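Local atomic coordinates of acyl-CoA hydrolase (PDB entry 1VPM), a protein that probably hydrolyses the thioester bond of long-chain fatty acyl-CoA molecules, and binds coenzyme A in a hotdog-fold thioesterase domain. Residues Gln26-Leu31 with Leu86-Phe91; Thr98-Tyr103 with Met126-Glu131; Ala48-Ile53 with Thr120-Thr125. All coordinates share one frame; numbering follows the deposited sequence.

The three contacts sample one hotdog fold, an antiparallel sheet in the order 24-29, 85-95, 99-109, 116-129, 65-75 with helix 43-62 lying against it. Contact 1 pairs strand 24-29, at one edge of the sheet within this chain, with 85-95, whereas contact 2 pairs 99-109 with 116-129 on the opposite side of the chain's centre; their centres are about 22 Å apart. Contact 3 sets the helix on strand 116-129, its centre about 11 Å from that of contact 1 and about 13 Å from that of contact 2. Along the chain contact 1 closes before contact 2 opens, while contact 3 crosses both. Coenzyme A touches contacts 2 and 3, so the strand 116-129 links helix packing to ligand binding.

Contact 1 of 3, residues Gln26-Leu31 with Leu86-Phe91; sequences QTRLVL and LELEGF
Leu-86, Leu-88 and Gln-26 lose the most surface where strand 24-29 pairs with strand 85-95; the axes run antiparallel, at 159°, and the paired bonds fix the register. Gln-26 and Leu-88 form one hydrogen-bonded pair, with Gln-26 N to Leu-88 O and Leu-88 N to Gln-26 O both 2.9 Å. Arg-28 and Leu-86 form the other, with Arg-28 N 2.8 Å from Leu-86 O and Leu-86 N equally close to Arg-28 O. Thr-27 and Glu-87 sit between them as a non-hydrogen-bonded pair, where Thr-27 CA-H adds a contact to Leu-86 O at 3.2 Å.

The CG of Leu-86 lies beside its own backbone N, chi1 -78°, and from there meets the CG2 methyl of Val-30 at 4.0 Å, the two branched side chains crossing at a slant. Leu-88 offers its CD1 branch to the aliphatic part of Gln-26, 4.3 Å from Gln-26 CG. Beyond CG the glutamine turns away from Leu-88, and its OE1 accepts a bond from Thr-27 N of the second subunit.

Leu-86 and Leu-88 also meet Val-106 of strand 99-109 in the same sheet. On that face helix 43-62 packs over the pair: Tyr-49 touches Leu-86, Ile-53 touches Leu-88, and Glu-52 makes a salt bridge with Arg-28.

Contact 2 of 3, residues Thr98-Tyr103 with Met126-Glu131; sequences TSMEVY and MVAVDE. With COA (coenzyme A), chain D.
Selenomethionines Met-100 and Met-126 form a hydrogen-bonded antiparallel pair: Met-100 N donates to Met-126 O at 2.8 Å, and Met-126 N returns a bond to Met-100 O that is nearly straight at 173°. Two residues on, past the non-hydrogen-bonded pair Ser-99/Val-127, Ala-128 N reaches Thr-98 O at 3.1 Å, almost head-on to the carbonyl. Thr-98 N and Ser-99 N turn instead to the 3'-phosphate of coenzyme A. Thr-98 N gives O9A a bond of 3.1 Å, whereas Ser-99 N makes only a weak one to O8A. Each hydroxyl lies between its own backbone N and carbonyl carbon (chi1 71° and 69°), which places Thr-98 OG1 2.8 Å from O9A and Ser-99 OG 2.7 Å from O8A as donors.

Val-127 spans protein and ligand: CG1 packs on Thr-98, while CG2 approaches the ribose oxygen O4B at 3.4 Å. With an alanine in place of Val-127 both methyl contacts would go, and a gap is likely to open between the strand and the ribose.

Behind the pair, Val-102 CG2 presses on Met-126 CG at 3.6 Å. The arrangement is a beta hairpin of the hotdog sheet, at whose open end, away from the turn, Thr-98 and Ser-99 hold the 3'-phosphate and Val-127 packs on the ribose.

Contact 3 of 3, residues Ala48-Ile53 with Thr120-Thr125; sequences AYIDEI and TESFLT. With COA (coenzyme A), chain D.
Helix 43-62, the central helix of the hotdog fold, rests here on strand 116-129 through Ile-50 and Asp-51, which meet Thr-120, Ser-122 and Leu-124. The segment axes approach to 9.9 Å at 53°, and no hydrogen bond passes between the segments, so side-chain packing carries the contact. Ile-50 points at the strand and divides its work between two branches. Its CG2 methyl, anti to the backbone N, lies 3.7 Å from both Leu-124 CD1 and Ser-122 OG. On the other branch, CD1 reaches the CG2 methyl of Thr-120 at 4.1 Å, the two side chains crossing at about a right angle.

Thr-120, Ser-122 and Leu-124 all point toward the helix, as expected when one face of an extended strand supports the "sausage" wrapped by the hotdog sheet. Ile-50 also packs on Val-106 and Leu-88, which carries its packing onto two further strands.

Asp-51 sits beside this packing. With CG anti to its backbone N (chi1 -171°), it brings OD1 within 3.7 Å of the Leu-124 CD2 methyl. That oxygen is satisfied by the hydroxyl of Thr-68, while OD2 has a weak bond from Gly-44 N of the fourth subunit. Thr-120 OG1 is likewise bonded, to Asp-75 O. Farther along the strand, Thr-125 CG2 touches the adenine of coenzyme A, 3.3 Å from its N3A.

Contact 1 of 3, residues Gln26-Leu31 with Leu86-Phe91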
loop_
_atom_site.group_PDB
_atom_site.type_symbol
_atom_site.label_atom_id
_atom_site.label_comp_id
_atom_site.label_asym_id
_atom_site.label_seq_id
_atom_site.Cartn_x
_atom_site.Cartn_y
_atom_site.Cartn_z
ATOM N N GLN A 26 -10.216 -13.630 10.106
ATOM C CA GLN A 26 -9.456 -12.386 9.921
ATOM C C GLN A 26 -10.264 -11.224 10.484
ATOM O O GLN A 26 -11.493 -11.248 10.499
ATOM C CB GLN A 26 -9.156 -12.179 8.432
ATOM C CG GLN A 26 -8.496 -10.908 8.031
ATOM C CD GLN A 26 -7.069 -10.654 8.581
ATOM O OE1 GLN A 26 -6.757 -10.882 9.755
ATOM N NE2 GLN A 26 -6.222 -10.060 7.726
ATOM N N THR A 27 -9.550 -10.202 10.981
ATOM C CA THR A 27 -10.184 -8.952 11.383
ATOM C C THR A 27 -9.399 -7.816 10.754
ATOM O O THR A 27 -8.179 -7.854 10.760
ATOM C CB THR A 27 -10.098 -8.754 12.906
ATOM O OG1 THR A 27 -10.536 -9.954 13.561
ATOM C CG2 THR A 27 -10.972 -7.567 13.372
ATOM N N ARG A 28 -10.095 -6.810 10.230
ATOM C CA ARG A 28 -9.423 -5.685 9.551
ATOM C C ARG A 28 -10.080 -4.393 10.001
ATOM O O ARG A 28 -11.292 -4.297 10.077
ATOM C CB ARG A 28 -9.664 -5.796 8.027
ATOM C CG ARG A 28 -9.256 -7.077 7.343
ATOM C CD ARG A 28 -7.831 -7.397 7.634
ATOM N NE ARG A 28 -6.953 -6.546 6.861
ATOM C CZ ARG A 28 -6.280 -6.945 5.785
ATOM N NH1 ARG A 28 -6.351 -8.211 5.337
ATOM N NH2 ARG A 28 -5.525 -6.063 5.151
ATOM N N LEU A 29 -9.272 -3.385 10.211
ATOM C CA LEU A 29 -9.764 -2.080 10.527
ATOM C C LEU A 29 -10.160 -1.397 9.220
ATOM O O LEU A 29 -9.394 -1.443 8.252
ATOM C CB LEU A 29 -8.639 -1.329 11.197
ATOM C CG LEU A 29 -8.953 0.002 11.872
ATOM C CD1 LEU A 29 -10.115 -0.110 12.834
ATOM C CD2 LEU A 29 -7.715 0.490 12.587
ATOM N N VAL A 30 -11.289 -0.705 9.214
ATOM C CA VAL A 30 -11.712 0.063 8.012
ATOM C C VAL A 30 -11.100 1.453 8.108
ATOM O O VAL A 30 -11.315 2.214 9.106
ATOM C CB VAL A 30 -13.209 0.162 7.885
ATOM C CG1 VAL A 30 -13.594 0.954 6.628
ATOM C CG2 VAL A 30 -13.815 -1.226 7.802
ATOM N N LEU A 31 -10.276 1.828 7.123
ATOM C CA LEU A 31 -9.634 3.096 7.155
ATOM C C LEU A 31 -9.984 3.980 5.955
ATOM O O LEU A 31 -10.514 3.481 4.999
ATOM C CB LEU A 31 -8.134 2.887 7.198
ATOM C CG LEU A 31 -7.732 2.303 8.581
ATOM C CD1 LEU A 31 -6.343 1.815 8.512
ATOM C CD2 LEU A 31 -7.884 3.276 9.742
ATOM N N LEU A 86 -13.985 -5.016 10.322
ATOM C CA LEU A 86 -14.578 -6.089 9.575
ATOM C C LEU A 86 -14.042 -7.396 10.072
ATOM O O LEU A 86 -12.839 -7.559 10.178
ATOM C CB LEU A 86 -14.238 -5.991 8.103
ATOM C CG LEU A 86 -14.919 -5.045 7.149
ATOM C CD1 LEU A 86 -14.331 -5.331 5.733
ATOM C CD2 LEU A 86 -16.421 -5.293 7.115
ATOM N N GLU A 87 -14.942 -8.342 10.307
ATOM C CA GLU A 87 -14.633 -9.673 10.801
ATOM C C GLU A 87 -15.023 -10.679 9.689
ATOM O O GLU A 87 -16.154 -10.703 9.303
ATOM C CB GLU A 87 -15.475 -9.967 12.027
ATOM C CG GLU A 87 -15.403 -8.872 13.115
ATOM C CD GLU A 87 -16.412 -9.100 14.289
ATOM O OE1 GLU A 87 -17.385 -9.918 14.133
ATOM O OE2 GLU A 87 -16.197 -8.447 15.350
ATOM N N LEU A 88 -14.085 -11.513 9.312
ATOM C CA LEU A 88 -14.314 -12.505 8.299
ATOM C C LEU A 88 -14.026 -13.900 8.852
ATOM O O LEU A 88 -13.059 -14.059 9.651
ATOM C CB LEU A 88 -13.410 -12.247 7.084
ATOM C CG LEU A 88 -13.583 -10.919 6.297
ATOM C CD1 LEU A 88 -12.492 -9.934 6.736
ATOM C CD2 LEU A 88 -13.491 -11.179 4.833
ATOM N N GLU A 89 -14.816 -14.865 8.371
ATOM C CA GLU A 89 -14.597 -16.268 8.724
ATOM C C GLU A 89 -14.842 -17.131 7.515
ATOM O O GLU A 89 -15.852 -16.965 6.862
ATOM C CB GLU A 89 -15.538 -16.685 9.861
ATOM C CG GLU A 89 -15.340 -18.129 10.315
ATOM C CD GLU A 89 -16.355 -18.589 11.341
ATOM O OE1 GLU A 89 -17.333 -17.883 11.661
ATOM O OE2 GLU A 89 -16.160 -19.687 11.869
ATOM N N GLY A 90 -13.934 -18.038 7.253
ATOM C CA GLY A 90 -14.013 -18.915 6.118
ATOM C C GLY A 90 -13.790 -20.364 6.539
ATOM O O GLY A 90 -13.041 -20.620 7.505
ATOM N N PHE A 91 -14.444 -21.261 5.837
ATOM C CA PHE A 91 -14.130 -22.689 5.924
ATOM C C PHE A 91 -14.553 -23.449 4.697
ATOM O O PHE A 91 -15.457 -23.045 3.971
ATOM C CB PHE A 91 -14.726 -23.302 7.193
ATOM C CG PHE A 91 -16.157 -22.986 7.427
ATOM C CD1 PHE A 91 -16.531 -21.874 8.173
ATOM C CD2 PHE A 91 -17.137 -23.851 6.994
ATOM C CE1 PHE A 91 -17.860 -21.631 8.442
ATOM C CE2 PHE A 91 -18.466 -23.609 7.270
ATOM C CZ PHE A 91 -18.815 -22.502 8.014
#

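Contact 2 of 3, residues Thr98-Tyr103 with Met126-Glu131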
loop_
_atom_site.group_PDB
_atom_site.type_symbol
_atom_site.label_atom_id
_atom_site.label_comp_id
_atom_site.label_asym_id
_atom_site.label_seq_id
_atom_site.Cartn_x
_atom_site.Cartn_y
_atom_site.Cartn_z
ATOM N N THR A 98 -10.074 -31.715 -7.367
ATOM C CA THR A 98 -9.031 -30.723 -7.129
ATOM C C THR A 98 -9.580 -29.415 -6.590
ATOM O O THR A 98 -8.804 -28.494 -6.327
ATOM C CB THR A 98 -8.266 -30.420 -8.433
ATOM O OG1 THR A 98 -9.088 -29.666 -9.338
ATOM C CG2 THR A 98 -7.818 -31.723 -9.080
ATOM N N SER A 99 -10.900 -29.340 -6.444
ATOM C CA SER A 99 -11.597 -28.089 -6.084
ATOM C C SER A 99 -12.206 -28.180 -4.698
ATOM O O SER A 99 -12.513 -29.264 -4.181
ATOM C CB SER A 99 -12.654 -27.754 -7.151
ATOM O OG SER A 99 -13.732 -28.667 -7.132
HETATM N N MSE A 100 -12.319 -27.010 -4.065
HETATM C CA MSE A 100 -12.900 -26.859 -2.756
HETATM C C MSE A 100 -13.897 -25.722 -2.797
HETATM O O MSE A 100 -13.591 -24.639 -3.308
HETATM C CB MSE A 100 -11.811 -26.482 -1.787
HETATM C CG MSE A 100 -10.801 -27.555 -1.557
HETATM SE SE MSE A 100 -9.090 -26.868 -0.809
HETATM C CE MSE A 100 -8.255 -26.111 -2.413
ATOM N N GLU A 101 -15.096 -25.962 -2.289
ATOM C CA GLU A 101 -15.987 -24.863 -2.007
ATOM C C GLU A 101 -15.615 -24.262 -0.648
ATOM O O GLU A 101 -15.422 -24.983 0.346
ATOM C CB GLU A 101 -17.451 -25.344 -1.962
ATOM C CG GLU A 101 -18.411 -24.203 -1.763
ATOM C CD GLU A 101 -19.867 -24.683 -1.668
ATOM O OE1 GLU A 101 -20.192 -25.436 -0.702
ATOM O OE2 GLU A 101 -20.640 -24.366 -2.594
ATOM N N VAL A 102 -15.478 -22.948 -0.644
ATOM C CA VAL A 102 -15.180 -22.185 0.558
ATOM C C VAL A 102 -16.352 -21.223 0.841
ATOM O O VAL A 102 -16.802 -20.475 -0.036
ATOM C CB VAL A 102 -13.844 -21.437 0.469
ATOM C CG1 VAL A 102 -13.612 -20.615 1.731
ATOM C CG2 VAL A 102 -12.691 -22.406 0.230
ATOM N N TYR A 103 -16.913 -21.354 2.022
ATOM C CA TYR A 103 -17.917 -20.403 2.530
ATOM C C TYR A 103 -17.214 -19.332 3.346
ATOM O O TYR A 103 -16.361 -19.623 4.198
ATOM C CB TYR A 103 -18.960 -21.165 3.377
ATOM C CG TYR A 103 -19.834 -20.264 4.230
ATOM C CD1 TYR A 103 -20.930 -19.613 3.693
ATOM C CD2 TYR A 103 -19.528 -20.039 5.585
ATOM C CE1 TYR A 103 -21.739 -18.778 4.498
ATOM C CE2 TYR A 103 -20.329 -19.245 6.385
ATOM C CZ TYR A 103 -21.391 -18.583 5.853
ATOM O OH TYR A 103 -22.136 -17.808 6.699
HETATM N N MSE A 126 -12.152 -22.754 -4.962
HETATM C CA MSE A 126 -10.710 -22.673 -4.957
HETATM C C MSE A 126 -10.161 -23.968 -5.525
HETATM O O MSE A 126 -10.712 -25.010 -5.254
HETATM C CB MSE A 126 -10.195 -22.500 -3.520
HETATM C CG MSE A 126 -10.817 -21.368 -2.710
HETATM SE SE MSE A 126 -10.618 -19.587 -3.652
HETATM C CE MSE A 126 -8.729 -19.526 -3.513
ATOM N N VAL A 127 -9.063 -23.890 -6.266
ATOM C CA VAL A 127 -8.441 -25.059 -6.884
ATOM C C VAL A 127 -7.038 -25.169 -6.391
ATOM O O VAL A 127 -6.306 -24.214 -6.477
ATOM C CB VAL A 127 -8.514 -24.995 -8.436
ATOM C CG1 VAL A 127 -7.792 -26.171 -9.046
ATOM C CG2 VAL A 127 -9.968 -25.020 -8.867
ATOM N N ALA A 128 -6.672 -26.319 -5.840
ATOM C CA ALA A 128 -5.284 -26.571 -5.415
ATOM C C ALA A 128 -4.440 -26.820 -6.640
ATOM O O ALA A 128 -4.895 -27.526 -7.553
ATOM C CB ALA A 128 -5.239 -27.804 -4.509
ATOM N N VAL A 129 -3.238 -26.265 -6.666
ATOM C CA VAL A 129 -2.310 -26.441 -7.764
ATOM C C VAL A 129 -0.936 -26.914 -7.299
ATOM O O VAL A 129 -0.487 -26.521 -6.214
ATOM C CB VAL A 129 -2.175 -25.179 -8.635
ATOM C CG1 VAL A 129 -3.531 -24.785 -9.200
ATOM C CG2 VAL A 129 -1.505 -24.009 -7.916
ATOM N N ASP A 130 -0.302 -27.757 -8.122
ATOM C CA ASP A 130 1.072 -28.231 -7.852
ATOM C C ASP A 130 2.054 -27.135 -8.259
ATOM O O ASP A 130 1.633 -26.061 -8.695
ATOM C CB ASP A 130 1.381 -29.574 -8.552
ATOM C CG ASP A 130 1.350 -29.485 -10.071
ATOM O OD1 ASP A 130 1.505 -28.392 -10.653
ATOM O OD2 ASP A 130 1.140 -30.536 -10.704
ATOM N N GLU A 131 3.354 -27.396 -8.145
ATOM C CA GLU A 131 4.358 -26.343 -8.379
ATOM C C GLU A 131 4.446 -25.850 -9.826
ATOM O O GLU A 131 4.996 -24.773 -10.088
ATOM C CB GLU A 131 5.720 -26.780 -7.865
ATOM C CG GLU A 131 5.740 -26.877 -6.332
HETATM N N1A COA D . -16.256 -22.309 -11.092
HETATM C C2A COA D . -16.264 -23.368 -10.231
HETATM N N3A COA D . -15.412 -24.460 -10.472
HETATM C C4A COA D . -14.577 -24.449 -11.550
HETATM C C5A COA D . -14.572 -23.366 -12.447
HETATM C C6A COA D . -15.426 -22.282 -12.224
HETATM N N6A COA D . -15.526 -21.319 -13.158
HETATM N N7A COA D . -13.665 -23.645 -13.435
HETATM C C8A COA D . -13.105 -24.860 -13.175
HETATM N N9A COA D . -13.664 -25.360 -12.026
HETATM C C1B COA D . -13.214 -26.536 -11.304
HETATM C C2B COA D . -13.495 -27.782 -12.113
HETATM O O2B COA D . -14.844 -28.152 -12.003
HETATM C C3B COA D . -12.530 -28.766 -11.473
HETATM O O3B COA D . -13.233 -29.364 -10.398
HETATM P P3B COA D . -12.931 -30.823 -9.825
HETATM O O7A COA D . -13.830 -31.777 -10.502
HETATM O O8A COA D . -13.178 -30.941 -8.375
HETATM O O9A COA D . -11.463 -31.072 -10.023
HETATM C C4B COA D . -11.351 -27.872 -11.059
HETATM O O4B COA D . -11.812 -26.530 -11.225
HETATM C C5B COA D . -10.101 -28.039 -11.928
HETATM O O5B COA D . -10.469 -27.788 -13.283
HETATM P P1A COA D . -10.061 -28.759 -14.537
HETATM O O1A COA D . -11.216 -28.797 -15.516
HETATM O O2A COA D . -9.601 -30.123 -14.063
HETATM O O3A COA D . -8.758 -28.084 -15.206
HETATM P P2A COA D . -8.611 -26.598 -15.832
HETATM O O4A COA D . -9.833 -26.275 -16.678
HETATM O O5A COA D . -7.273 -26.577 -16.554
HETATM O O6A COA D . -8.503 -25.578 -14.569
HETATM C CBP COA D . -9.011 -23.444 -13.619
HETATM C CCP COA D . -9.583 -24.751 -14.167
HETATM C CDP COA D . -10.066 -22.738 -12.761
HETATM C CEP COA D . -7.806 -23.825 -12.733
HETATM C CAP COA D . -8.573 -22.540 -14.807
HETATM O OAP COA D . -9.599 -22.220 -15.740
HETATM C C9P COA D . -7.919 -21.276 -14.281
HETATM O O9P COA D . -6.567 -21.380 -13.898
HETATM N N8P COA D . -8.599 -20.125 -14.160
HETATM C C7P COA D . -7.868 -18.988 -13.637
HETATM C C6P COA D . -7.741 -19.056 -12.111
HETATM C C5P COA D . -7.050 -17.818 -11.578
HETATM O O5P COA D . -5.861 -17.612 -11.898
HETATM N N4P COA D . -7.761 -16.993 -10.802
HETATM C C3P COA D . -7.164 -15.831 -10.200
HETATM C C2P COA D . -7.421 -14.481 -10.871
HETATM S S1P COA D . -7.328 -14.300 -12.703
#

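Contact 3 of 3, residues Ala48-Ile53 with Thr120-Thr125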
loop_
_atom_site.group_PDB
_atom_site.type_symbol
_atom_site.label_atom_id
_atom_site.label_comp_id
_atom_site.label_asym_id
_atom_site.label_seq_id
_atom_site.Cartn_x
_atom_site.Cartn_y
_atom_site.Cartn_z
ATOM N N ALA A 48 -11.872 -8.232 -1.850
ATOM C CA ALA A 48 -10.426 -8.538 -1.742
ATOM C C ALA A 48 -10.200 -9.363 -0.463
ATOM O O ALA A 48 -9.486 -10.398 -0.456
ATOM C CB ALA A 48 -9.544 -7.271 -1.703
ATOM N N TYR A 49 -10.802 -8.905 0.621
ATOM C CA TYR A 49 -10.654 -9.595 1.923
ATOM C C TYR A 49 -11.302 -10.959 1.945
ATOM O O TYR A 49 -10.738 -11.916 2.524
ATOM C CB TYR A 49 -11.217 -8.770 3.055
ATOM C CG TYR A 49 -10.558 -7.454 3.308
ATOM C CD1 TYR A 49 -9.218 -7.248 3.049
ATOM C CD2 TYR A 49 -11.294 -6.435 3.933
ATOM C CE1 TYR A 49 -8.630 -6.026 3.349
ATOM C CE2 TYR A 49 -10.704 -5.256 4.271
ATOM C CZ TYR A 49 -9.396 -5.047 3.940
ATOM O OH TYR A 49 -8.810 -3.856 4.265
ATOM N N ILE A 50 -12.443 -11.120 1.265
ATOM C CA ILE A 50 -13.121 -12.400 1.135
ATOM C C ILE A 50 -12.226 -13.430 0.402
ATOM O O ILE A 50 -12.063 -14.557 0.858
ATOM C CB ILE A 50 -14.462 -12.227 0.385
ATOM C CG1 ILE A 50 -15.530 -11.595 1.272
ATOM C CG2 ILE A 50 -15.016 -13.560 -0.171
ATOM C CD1 ILE A 50 -16.691 -11.103 0.528
ATOM N N ASP A 51 -11.618 -13.028 -0.704
ATOM C CA ASP A 51 -10.721 -13.943 -1.432
ATOM C C ASP A 51 -9.482 -14.246 -0.606
ATOM O O ASP A 51 -9.007 -15.376 -0.632
ATOM C CB ASP A 51 -10.290 -13.341 -2.746
ATOM C CG ASP A 51 -9.542 -14.329 -3.606
ATOM O OD1 ASP A 51 -10.275 -15.223 -4.138
ATOM O OD2 ASP A 51 -8.291 -14.210 -3.760
ATOM N N GLU A 52 -8.952 -13.283 0.136
ATOM C CA GLU A 52 -7.755 -13.492 0.959
ATOM C C GLU A 52 -8.022 -14.584 1.957
ATOM O O GLU A 52 -7.193 -15.502 2.143
ATOM C CB GLU A 52 -7.375 -12.180 1.678
ATOM C CG GLU A 52 -6.075 -12.200 2.388
ATOM C CD GLU A 52 -5.763 -10.889 3.117
ATOM O OE1 GLU A 52 -6.118 -9.794 2.598
ATOM O OE2 GLU A 52 -5.182 -10.999 4.206
ATOM N N ILE A 53 -9.163 -14.496 2.631
ATOM C CA ILE A 53 -9.462 -15.476 3.685
ATOM C C ILE A 53 -9.781 -16.817 3.011
ATOM O O ILE A 53 -9.449 -17.873 3.523
ATOM C CB ILE A 53 -10.519 -15.004 4.678
ATOM C CG1 ILE A 53 -10.511 -15.882 5.942
ATOM C CG2 ILE A 53 -11.824 -14.924 4.140
ATOM C CD1 ILE A 53 -11.262 -15.322 7.080
ATOM N N THR A 120 -22.041 -9.565 4.526
ATOM C CA THR A 120 -22.373 -10.465 3.437
ATOM C C THR A 120 -21.865 -11.869 3.718
ATOM O O THR A 120 -21.197 -12.141 4.702
ATOM C CB THR A 120 -21.768 -9.957 2.134
ATOM O OG1 THR A 120 -22.374 -10.628 0.983
ATOM C CG2 THR A 120 -20.289 -10.140 2.192
ATOM N N GLU A 121 -22.300 -12.780 2.862
ATOM C CA GLU A 121 -21.868 -14.175 2.832
ATOM C C GLU A 121 -21.611 -14.563 1.399
ATOM O O GLU A 121 -22.315 -14.099 0.485
ATOM C CB GLU A 121 -22.971 -15.081 3.389
ATOM C CG GLU A 121 -23.378 -14.826 4.813
ATOM C CD GLU A 121 -24.560 -15.677 5.238
ATOM O OE1 GLU A 121 -25.661 -15.359 4.752
ATOM O OE2 GLU A 121 -24.378 -16.604 6.054
ATOM N N SER A 122 -20.694 -15.477 1.182
ATOM C CA SER A 122 -20.391 -15.866 -0.165
ATOM C C SER A 122 -19.799 -17.284 -0.200
ATOM O O SER A 122 -19.383 -17.811 0.793
ATOM C CB SER A 122 -19.473 -14.766 -0.739
ATOM O OG SER A 122 -18.173 -15.178 -1.031
ATOM N N PHE A 123 -19.919 -17.923 -1.346
ATOM C CA PHE A 123 -19.166 -19.152 -1.665
ATOM C C PHE A 123 -18.176 -18.902 -2.797
ATOM O O PHE A 123 -18.473 -18.151 -3.746
ATOM C CB PHE A 123 -20.092 -20.242 -2.162
ATOM C CG PHE A 123 -21.086 -20.718 -1.143
ATOM C CD1 PHE A 123 -20.698 -21.633 -0.157
ATOM C CD2 PHE A 123 -22.404 -20.343 -1.215
ATOM C CE1 PHE A 123 -21.634 -22.107 0.792
ATOM C CE2 PHE A 123 -23.297 -20.802 -0.287
ATOM C CZ PHE A 123 -22.908 -21.692 0.718
ATOM N N LEU A 124 -16.958 -19.429 -2.630
ATOM C CA LEU A 124 -15.984 -19.430 -3.654
ATOM C C LEU A 124 -15.555 -20.843 -4.022
ATOM O O LEU A 124 -15.730 -21.802 -3.244
ATOM C CB LEU A 124 -14.756 -18.671 -3.183
ATOM C CG LEU A 124 -14.905 -17.189 -2.872
ATOM C CD1 LEU A 124 -15.399 -17.005 -1.452
ATOM C CD2 LEU A 124 -13.559 -16.416 -3.043
ATOM N N THR A 125 -14.993 -20.965 -5.202
ATOM C CA THR A 125 -14.417 -22.237 -5.630
ATOM C C THR A 125 -12.920 -22.017 -5.778
ATOM O O THR A 125 -12.458 -21.248 -6.669
ATOM C CB THR A 125 -15.034 -22.740 -6.934
ATOM O OG1 THR A 125 -16.445 -23.003 -6.766
ATOM C CG2 THR A 125 -14.365 -24.057 -7.340
HETATM N N1A COA D . -16.256 -22.309 -11.092
HETATM C C2A COA D . -16.264 -23.368 -10.231
HETATM N N3A COA D . -15.412 -24.460 -10.472
HETATM C C4A COA D . -14.577 -24.449 -11.550
HETATM C C5A COA D . -14.572 -23.366 -12.447
HETATM C C6A COA D . -15.426 -22.282 -12.224
HETATM N N6A COA D . -15.526 -21.319 -13.158
HETATM N N7A COA D . -13.665 -23.645 -13.435
HETATM C C8A COA D . -13.105 -24.860 -13.175
HETATM N N9A COA D . -13.664 -25.360 -12.026
HETATM C C1B COA D . -13.214 -26.536 -11.304
HETATM C C2B COA D . -13.495 -27.782 -12.113
HETATM O O2B COA D . -14.844 -28.152 -12.003
HETATM C C3B COA D . -12.530 -28.766 -11.473
HETATM O O3B COA D . -13.233 -29.364 -10.398
HETATM P P3B COA D . -12.931 -30.823 -9.825
HETATM O O7A COA D . -13.830 -31.777 -10.502
HETATM O O8A COA D . -13.178 -30.941 -8.375
HETATM O O9A COA D . -11.463 -31.072 -10.023
HETATM C C4B COA D . -11.351 -27.872 -11.059
HETATM O O4B COA D . -11.812 -26.530 -11.225
HETATM C C5B COA D . -10.101 -28.039 -11.928
HETATM O O5B COA D . -10.469 -27.788 -13.283
HETATM P P1A COA D . -10.061 -28.759 -14.537
HETATM O O1A COA D . -11.216 -28.797 -15.516
HETATM O O2A COA D . -9.601 -30.123 -14.063
HETATM O O3A COA D . -8.758 -28.084 -15.206
HETATM P P2A COA D . -8.611 -26.598 -15.832
HETATM O O4A COA D . -9.833 -26.275 -16.678
HETATM O O5A COA D . -7.273 -26.577 -16.554
HETATM O O6A COA D . -8.503 -25.578 -14.569
HETATM C CBP COA D . -9.011 -23.444 -13.619
HETATM C CCP COA D . -9.583 -24.751 -14.167
HETATM C CDP COA D . -10.066 -22.738 -12.761
HETATM C CEP COA D . -7.806 -23.825 -12.733
HETATM C CAP COA D . -8.573 -22.540 -14.807
HETATM O OAP COA D . -9.599 -22.220 -15.740
HETATM C C9P COA D . -7.919 -21.276 -14.281
HETATM O O9P COA D . -6.567 -21.380 -13.898
HETATM N N8P COA D . -8.599 -20.125 -14.160
HETATM C C7P COA D . -7.868 -18.988 -13.637
HETATM C C6P COA D . -7.741 -19.056 -12.111
HETATM C C5P COA D . -7.050 -17.818 -11.578
HETATM O O5P COA D . -5.861 -17.612 -11.898
HETATM N N4P COA D . -7.761 -16.993 -10.802
HETATM C C3P COA D . -7.164 -15.831 -10.200
HETATM C C2P COA D . -7.421 -14.481 -10.871
HETATM S S1P COA D . -7.328 -14.300 -12.703
#